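Local coordinates for protein exoglucanase A (Cellulomonas fimi, PDB 7CBD) that hydrolyses beta-1,4-glucosidic linkages of cellulose with inversion of anomeric configuration, releasing cellobiose from the non-reducing chain ends, through this family 6 catalytic domain, at residues W363-P366 / S370-A373; W334-G339 / E417-T422; V230-N235 / S297-G302. All blocks are in the same frame, centred on the assembly; numbering follows the deposited sequence.

Interaction 1 (W363-P366 / S370-A373)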
loop_
_atom_site.group_PDB
_atom_site.type_symbol
_atom_site.label_atom_id
_atom_site.label_comp_id
_atom_site.label_asym_id
_atom_site.label_seq_id
_atom_site.Cartn_x
_atom_site.Cartn_y
_atom_site.Cartn_z
ATOM N N TRP A 363 2.488 -1.518 7.225
ATOM C CA TRP A 363 2.651 -2.475 6.127
ATOM C C TRP A 363 1.246 -2.845 5.674
ATOM O O TRP A 363 0.603 -3.726 6.260
ATOM C CB TRP A 363 3.440 -3.705 6.554
ATOM C CG TRP A 363 4.901 -3.456 6.695
ATOM C CD1 TRP A 363 5.563 -2.266 6.542
ATOM C CD2 TRP A 363 5.894 -4.433 7.016
ATOM N NE1 TRP A 363 6.918 -2.454 6.744
ATOM C CE2 TRP A 363 7.141 -3.773 7.048
ATOM C CE3 TRP A 363 5.846 -5.803 7.287
ATOM C CZ2 TRP A 363 8.331 -4.442 7.339
ATOM C CZ3 TRP A 363 7.026 -6.466 7.579
ATOM C CH2 TRP A 363 8.255 -5.783 7.603
ATOM N N ILE A 364 0.757 -2.154 4.646
ATOM C CA ILE A 364 -0.565 -2.470 4.124
ATOM C C ILE A 364 -0.491 -3.692 3.217
ATOM O O ILE A 364 -1.102 -4.728 3.491
ATOM C CB ILE A 364 -1.220 -1.250 3.446
ATOM C CG1 ILE A 364 -1.316 -0.061 4.413
ATOM C CG2 ILE A 364 -2.598 -1.621 2.945
ATOM C CD1 ILE A 364 -2.083 -0.340 5.706
ATOM N N LYS A 365 0.294 -3.614 2.150
ATOM C CA LYS A 365 0.598 -4.821 1.384
ATOM C C LYS A 365 1.461 -5.743 2.243
ATOM O O LYS A 365 2.438 -5.281 2.841
ATOM C CB LYS A 365 1.369 -4.442 0.128
ATOM C CG LYS A 365 1.753 -5.625 -0.738
ATOM C CD LYS A 365 0.543 -6.209 -1.451
ATOM C CE LYS A 365 0.959 -7.354 -2.370
ATOM N NZ LYS A 365 -0.155 -7.831 -3.239
ATOM N N PRO A 366 1.148 -7.036 2.338
ATOM C CA PRO A 366 1.999 -7.945 3.135
ATOM C C PRO A 366 3.192 -8.413 2.322
ATOM O O PRO A 366 3.018 -9.019 1.251
ATOM C CB PRO A 366 1.060 -9.119 3.460
ATOM C CG PRO A 366 -0.354 -8.605 3.148
ATOM C CD PRO A 366 -0.124 -7.679 1.973
ATOM N N SER A 370 2.306 -11.767 -3.987
ATOM C CA SER A 370 2.469 -11.283 -5.348
ATOM C C SER A 370 1.483 -10.157 -5.659
ATOM O O SER A 370 0.385 -10.077 -5.092
ATOM C CB SER A 370 2.216 -12.432 -6.318
ATOM O OG SER A 370 2.343 -12.004 -7.658
ATOM N N ASP A 371 1.882 -9.287 -6.588
ATOM C CA ASP A 371 0.995 -8.263 -7.125
ATOM C C ASP A 371 0.146 -8.768 -8.282
ATOM O O ASP A 371 -0.808 -8.089 -8.679
ATOM C CB ASP A 371 1.789 -7.052 -7.624
ATOM C CG ASP A 371 2.577 -6.375 -6.523
ATOM O OD1 ASP A 371 2.109 -6.383 -5.365
ATOM O OD2 ASP A 371 3.652 -5.823 -6.822
ATOM N N GLY A 372 0.465 -9.927 -8.830
ATOM C CA GLY A 372 -0.215 -10.440 -10.000
ATOM C C GLY A 372 0.675 -11.410 -10.730
ATOM O O GLY A 372 1.898 -11.403 -10.593
ATOM N N ALA A 373 0.045 -12.276 -11.513
ATOM C CA ALA A 373 0.780 -13.320 -12.210
ATOM C C ALA A 373 1.511 -12.753 -13.421
ATOM O O ALA A 373 1.036 -11.832 -14.089
ATOM C CB ALA A 373 -0.164 -14.442 -12.650
HETATM O O HOH W 1 -0.597 -5.783 -4.959
#

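Interaction 2 (W334-G339 / E417-T422)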
loop_
_atom_site.group_PDB
_atom_site.type_symbol
_atom_site.label_atom_id
_atom_site.label_comp_id
_atom_site.label_asym_id
_atom_site.label_seq_id
_atom_site.Cartn_x
_atom_site.Cartn_y
_atom_site.Cartn_z
ATOM N N TRP A 334 4.188 -0.877 -11.291
ATOM C CA TRP A 334 3.518 -1.231 -10.048
ATOM C C TRP A 334 3.516 -2.723 -9.767
ATOM O O TRP A 334 3.268 -3.113 -8.622
ATOM C CB TRP A 334 2.064 -0.721 -10.031
ATOM C CG TRP A 334 1.201 -1.332 -11.097
ATOM C CD1 TRP A 334 0.915 -0.800 -12.321
ATOM C CD2 TRP A 334 0.523 -2.599 -11.041
ATOM N NE1 TRP A 334 0.101 -1.652 -13.028
ATOM C CE2 TRP A 334 -0.157 -2.761 -12.264
ATOM C CE3 TRP A 334 0.409 -3.598 -10.068
ATOM C CZ2 TRP A 334 -0.928 -3.889 -12.547
ATOM C CZ3 TRP A 334 -0.349 -4.724 -10.352
ATOM C CH2 TRP A 334 -1.014 -4.855 -11.581
ATOM N N CYS A 335 3.781 -3.571 -10.762
ATOM C CA CYS A 335 3.578 -5.006 -10.598
ATOM C C CYS A 335 4.905 -5.731 -10.396
ATOM O O CYS A 335 5.687 -5.899 -11.343
ATOM C CB CYS A 335 2.791 -5.620 -11.751
ATOM S SG CYS A 335 2.335 -7.304 -11.303
ATOM N N ASN A 336 5.133 -6.196 -9.164
ATOM C CA ASN A 336 6.302 -6.991 -8.801
ATOM C C ASN A 336 7.602 -6.449 -9.396
ATOM O O ASN A 336 8.368 -7.222 -9.987
ATOM C CB ASN A 336 6.121 -8.435 -9.279
ATOM C CG ASN A 336 4.875 -9.099 -8.721
ATOM O OD1 ASN A 336 4.546 -8.952 -7.540
ATOM N ND2 ASN A 336 4.179 -9.852 -9.571
ATOM N N PRO A 337 7.909 -5.159 -9.267
ATOM C CA PRO A 337 9.156 -4.660 -9.862
ATOM C C PRO A 337 10.372 -5.361 -9.277
ATOM O O PRO A 337 10.484 -5.554 -8.066
ATOM C CB PRO A 337 9.152 -3.173 -9.500
ATOM C CG PRO A 337 8.303 -3.090 -8.274
ATOM C CD PRO A 337 7.225 -4.111 -8.488
ATOM N N LEU A 338 11.303 -5.719 -10.155
ATOM C CA LEU A 338 12.504 -6.414 -9.719
ATOM C C LEU A 338 13.325 -5.553 -8.767
ATOM O O LEU A 338 13.479 -4.345 -8.965
ATOM C CB LEU A 338 13.354 -6.773 -10.935
ATOM C CG LEU A 338 12.926 -8.086 -11.597
ATOM C CD1 LEU A 338 13.441 -8.171 -13.022
ATOM C CD2 LEU A 338 13.392 -9.285 -10.783
ATOM N N GLY A 339 13.859 -6.193 -7.727
ATOM C CA GLY A 339 14.853 -5.584 -6.866
ATOM C C GLY A 339 14.324 -4.853 -5.651
ATOM O O GLY A 339 15.128 -4.378 -4.839
ATOM N N GLU A 417 7.923 -16.786 -3.765
ATOM C CA GLU A 417 9.115 -17.246 -3.056
ATOM C C GLU A 417 10.336 -16.378 -3.343
ATOM O O GLU A 417 10.985 -15.872 -2.418
ATOM C CB GLU A 417 9.396 -18.697 -3.437
ATOM C CG GLU A 417 10.488 -19.356 -2.602
ATOM C CD GLU A 417 9.999 -19.804 -1.235
ATOM O OE1 GLU A 417 8.803 -19.600 -0.935
ATOM O OE2 GLU A 417 10.802 -20.361 -0.459
ATOM N N GLU A 418 10.666 -16.215 -4.629
ATOM C CA GLU A 418 11.869 -15.482 -5.014
ATOM C C GLU A 418 11.759 -14.018 -4.630
ATOM O O GLU A 418 12.742 -13.407 -4.187
ATOM C CB GLU A 418 12.091 -15.600 -6.521
ATOM C CG GLU A 418 12.261 -17.018 -7.015
ATOM C CD GLU A 418 11.008 -17.556 -7.657
ATOM O OE1 GLU A 418 9.923 -17.414 -7.048
ATOM O OE2 GLU A 418 11.116 -18.112 -8.773
ATOM N N GLN A 419 10.570 -13.443 -4.802
ATOM C CA GLN A 419 10.368 -12.043 -4.467
ATOM C C GLN A 419 10.575 -11.803 -2.979
ATOM O O GLN A 419 11.204 -10.814 -2.590
ATOM C CB GLN A 419 8.971 -11.614 -4.888
ATOM C CG GLN A 419 8.675 -10.159 -4.603
ATOM C CD GLN A 419 7.238 -9.817 -4.901
ATOM O OE1 GLN A 419 6.326 -10.391 -4.309
ATOM N NE2 GLN A 419 7.021 -8.896 -5.842
ATOM N N PHE A 420 10.077 -12.704 -2.127
ATOM C CA PHE A 420 10.280 -12.512 -0.695
ATOM C C PHE A 420 11.754 -12.600 -0.326
ATOM O O PHE A 420 12.226 -11.835 0.520
ATOM C CB PHE A 420 9.459 -13.496 0.132
ATOM C CG PHE A 420 9.469 -13.187 1.606
ATOM C CD1 PHE A 420 8.903 -12.012 2.089
ATOM C CD2 PHE A 420 10.053 -14.055 2.509
ATOM C CE1 PHE A 420 8.908 -11.722 3.435
ATOM C CE2 PHE A 420 10.059 -13.764 3.865
ATOM C CZ PHE A 420 9.485 -12.600 4.326
ATOM N N VAL A 421 12.497 -13.521 -0.945
ATOM C CA VAL A 421 13.938 -13.586 -0.712
ATOM C C VAL A 421 14.582 -12.239 -1.019
ATOM O O VAL A 421 15.351 -11.695 -0.215
ATOM C CB VAL A 421 14.557 -14.726 -1.538
ATOM C CG1 VAL A 421 16.075 -14.606 -1.584
ATOM C CG2 VAL A 421 14.144 -16.069 -0.971
ATOM N N THR A 422 14.265 -11.676 -2.190
ATOM C CA THR A 422 14.828 -10.385 -2.577
ATOM C C THR A 422 14.366 -9.274 -1.643
ATOM O O THR A 422 15.166 -8.414 -1.251
ATOM C CB THR A 422 14.434 -10.077 -4.019
ATOM O OG1 THR A 422 15.029 -11.055 -4.876
ATOM C CG2 THR A 422 14.902 -8.690 -4.438
HETATM O O HOH W 2 8.988 -6.733 -6.161
#

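Interaction 3 (V230-N235 / S297-G302)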
loop_
_atom_site.group_PDB
_atom_site.type_symbol
_atom_site.label_atom_id
_atom_site.label_comp_id
_atom_site.label_asym_id
_atom_site.label_seq_id
_atom_site.Cartn_x
_atom_site.Cartn_y
_atom_site.Cartn_z
ATOM N N VAL A 230 -3.604 7.521 3.020
ATOM C CA VAL A 230 -2.489 6.575 3.004
ATOM C C VAL A 230 -1.877 6.515 1.606
ATOM O O VAL A 230 -2.598 6.382 0.608
ATOM C CB VAL A 230 -2.898 5.174 3.520
ATOM C CG1 VAL A 230 -4.113 4.623 2.786
ATOM C CG2 VAL A 230 -1.726 4.206 3.469
ATOM N N SER A 231 -0.552 6.640 1.541
ATOM C CA SER A 231 0.168 6.594 0.276
ATOM C C SER A 231 1.022 5.335 0.169
ATOM O O SER A 231 1.326 4.668 1.166
ATOM C CB SER A 231 1.040 7.842 0.071
ATOM O OG SER A 231 2.313 7.699 0.679
ATOM N N ASP A 232 1.389 5.017 -1.073
ATOM C CA ASP A 232 2.334 3.962 -1.417
ATOM C C ASP A 232 1.767 2.568 -1.198
ATOM O O ASP A 232 2.548 1.597 -1.196
ATOM C CB ASP A 232 3.666 4.110 -0.659
ATOM C CG ASP A 232 4.900 3.927 -1.532
ATOM O OD1 ASP A 232 4.800 3.887 -2.776
ATOM O OD2 ASP A 232 6.003 3.862 -0.932
ATOM N N VAL A 233 0.444 2.411 -1.018
ATOM C CA VAL A 233 -0.023 1.055 -0.743
ATOM C C VAL A 233 0.240 0.133 -1.921
ATOM O O VAL A 233 -0.042 0.446 -3.090
ATOM C CB VAL A 233 -1.394 0.908 -0.048
ATOM C CG1 VAL A 233 -2.020 2.218 0.433
ATOM C CG2 VAL A 233 -2.301 -0.044 -0.754
ATOM N N ALA A 234 0.865 -0.988 -1.612
ATOM C CA ALA A 234 1.266 -2.001 -2.573
ATOM C C ALA A 234 2.251 -1.489 -3.607
ATOM O O ALA A 234 2.484 -2.166 -4.606
ATOM C CB ALA A 234 0.065 -2.679 -3.244
ATOM N N ASN A 235 2.853 -0.324 -3.389
ATOM C CA ASN A 235 3.847 0.234 -4.292
ATOM C C ASN A 235 5.210 0.224 -3.617
ATOM O O ASN A 235 5.383 -0.307 -2.514
ATOM C CB ASN A 235 3.428 1.626 -4.794
ATOM C CG ASN A 235 3.943 1.918 -6.200
ATOM O OD1 ASN A 235 5.103 2.288 -6.384
ATOM N ND2 ASN A 235 3.091 1.732 -7.198
ATOM N N SER A 297 5.950 -1.280 3.322
ATOM C CA SER A 297 6.179 -2.716 3.218
ATOM C C SER A 297 7.295 -3.066 2.242
ATOM O O SER A 297 8.041 -4.026 2.474
ATOM C CB SER A 297 4.887 -3.415 2.809
ATOM O OG SER A 297 4.307 -2.830 1.652
ATOM N N ARG A 298 7.396 -2.340 1.121
ATOM C CA ARG A 298 8.279 -2.777 0.045
ATOM C C ARG A 298 9.012 -1.617 -0.617
ATOM O O ARG A 298 9.398 -1.719 -1.788
ATOM C CB ARG A 298 7.523 -3.618 -0.997
ATOM C CG ARG A 298 6.849 -4.851 -0.403
ATOM C CD ARG A 298 6.187 -5.722 -1.454
ATOM N NE ARG A 298 5.157 -4.969 -2.167
ATOM C CZ ARG A 298 4.409 -5.461 -3.153
ATOM N NH1 ARG A 298 4.581 -6.718 -3.562
ATOM N NH2 ARG A 298 3.501 -4.690 -3.746
ATOM N N ASN A 299 9.252 -0.525 0.116
ATOM C CA ASN A 299 9.830 0.684 -0.463
ATOM C C ASN A 299 11.236 0.988 0.052
ATOM O O ASN A 299 11.701 2.124 -0.081
ATOM C CB ASN A 299 8.903 1.897 -0.301
ATOM C CG ASN A 299 8.728 2.327 1.145
ATOM O OD1 ASN A 299 9.308 1.748 2.059
ATOM N ND2 ASN A 299 7.910 3.356 1.355
ATOM N N GLY A 300 11.928 -0.005 0.621
ATOM C CA GLY A 300 13.234 0.254 1.215
ATOM C C GLY A 300 14.354 0.465 0.208
ATOM O O GLY A 300 15.259 1.272 0.444
ATOM N N TRP A 301 14.336 -0.274 -0.903
ATOM C CA TRP A 301 15.387 -0.171 -1.926
ATOM C C TRP A 301 16.794 -0.267 -1.326
ATOM O O TRP A 301 17.656 0.589 -1.545
ATOM C CB TRP A 301 15.208 1.087 -2.783
ATOM C CG TRP A 301 14.000 0.989 -3.641
ATOM C CD1 TRP A 301 12.817 1.658 -3.486
ATOM C CD2 TRP A 301 13.831 0.131 -4.776
ATOM N NE1 TRP A 301 11.926 1.281 -4.467
ATOM C CE2 TRP A 301 12.522 0.339 -5.267
ATOM C CE3 TRP A 301 14.658 -0.798 -5.426
ATOM C CZ2 TRP A 301 12.025 -0.343 -6.380
ATOM C CZ3 TRP A 301 14.163 -1.471 -6.533
ATOM C CH2 TRP A 301 12.858 -1.243 -6.996
ATOM N N GLY A 302 17.023 -1.332 -0.564
ATOM C CA GLY A 302 18.307 -1.601 0.040
ATOM C C GLY A 302 19.091 -2.664 -0.705
ATOM O O GLY A 302 18.897 -2.908 -1.901
HETATM O O HOH W 3 4.179 -2.473 -1.191
HETATM O O HOH W 4 6.009 0.056 0.217
#

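Interaction 1 (W363-P366 / S370-A373)
K365 meets S370 and D371 with the end of its side chain. One hydrogen bond crosses the contact: K365 NZ donates to the backbone oxygen S370 O at 3.0 Å. The nitrogen stands well above the carbonyl plane, 53° out of it.

The ionic part is the salt bridge from K365 NZ to D371 OD1, at 3.4 Å. K365 CE lies just as near to D371 OD1, so the carboxylate oxygen rests beside the last C-N bond of the lysine. A water adds a second route. It accepts from K365 NZ at 2.7 Å and donates to D371 OD1 at 2.8 Å. The lysine starts with CG anti to the backbone N (chi1 179°), bends at chi2 (72°), then runs straight to its partners.

Within 370-373, G372 N donates to S370 OG at 3.0 Å, which closes an ST turn around D371. S370 OG is also hydrogen-bonded to P410 O. D371 is the predicted nucleophile, and R298 is its other salt-bridge partner.

Both segments belong to the loop that follows strand 358-362 of the central, mainly parallel sheet, and the residues that touch are buried. W363 and P366 rest on W21 of helix 19-30, while I364 packs against N90 and V92 of strand 87-93.

Interaction 2 (W334-G339 / E417-T422)
N336 and Q419 tie a loop beside the predicted catalytic D371 to the first turn of helix 417-425. The loop also carries C335, which is disulfide-bonded to C389.

Q419 NE2 donates to N336 OD1 at 3.0 Å, with an N-H...O angle of 144°. The two side chains cross at about a right angle, and their amide planes are 68° apart. The donor also lies off the N336 carbonyl plane. The Q419 chain leaves CA away from its own N (chi1 -179°) and stays extended to CD, which carries the amide out from the helix to the loop. NE2 has a second partner, a water 2.9 Å away. That water donates to P337 O at 2.7 Å, so the glutamine reaches N336 directly and P337 through the water.

Further along, the contact is plain packing. The methyl T422 CG2 lies 3.9 Å from G339 CA, near the protein surface.

Two other N336 groups turn to 370-373. The backbone N is hydrogen-bonded to D371 OD2, and ND2 makes weak hydrogen bonds to G372 O and S370 OG. This is consistent with a second-shell arrangement beside the predicted nucleophile: Q419 steadies the N336 side chain, while the N336 backbone N meets the aspartate.

Interaction 3 (V230-N235 / S297-G302)
R298 and N299 close on the turn after strand 228-231 at two points, with water between them. The close points are direct polar contacts.

N299 ND2 donates to D232 OD2 at 3.0 Å, with an N-H...O angle of 152°. The amide meets the oxygen nearly along its C-O bond, and the carboxylate and amide planes are 45° apart. N299 CG sits between its backbone N and carbonyl carbon (chi1 67°), which turns the amide toward D232.

At the other point R298 NH2 lies 2.9 Å from A234 O. This hydrogen bond is weak, because its angle is poor. A234 O meets the guanidinium at its edge, and A234 CB is 4.0 Å from R298 NH2. The turn is a type II beta turn, closed by N235 N to D232 O at 2.9 Å.

The looser middle is bridged by two waters. Both donate to N235 O. One also donates to S297 OG and accepts from R298 NE at 2.9 Å; the other accepts from R298 N. N235 O approaches R298 CB no nearer than 4.2 Å.

R298 NH2, the atom that bonds A234 O, also forms a salt bridge with OD1 of D371, the predicted nucleophile. The weak A234 O bond and the water on NE would help to set how the guanidinium is turned, consistent with R298 being held to face that aspartate.

Overall arrangement
Interactions 1 and 3 are buried near the centre of the chain. Interaction 2 lies farther out and is partly exposed. All three converge on the loop that carries the predicted nucleophile. Interaction 1 holds that loop to itself with a lysine. Interactions 2 and 3 bring in other parts of the fold: interaction 2 joins a loop to helix 417-425, and interaction 3 joins the loops after the paired parallel strands 228-231 and 291-295. Their chemistry differs. Interaction 1 joins a salt bridge to a lysine-backbone hydrogen bond, interaction 2 pairs amides and adds methyl packing at its outer end, and interaction 3 mixes charged, amide and backbone groups. Water bridges every contact, with two in interaction 3.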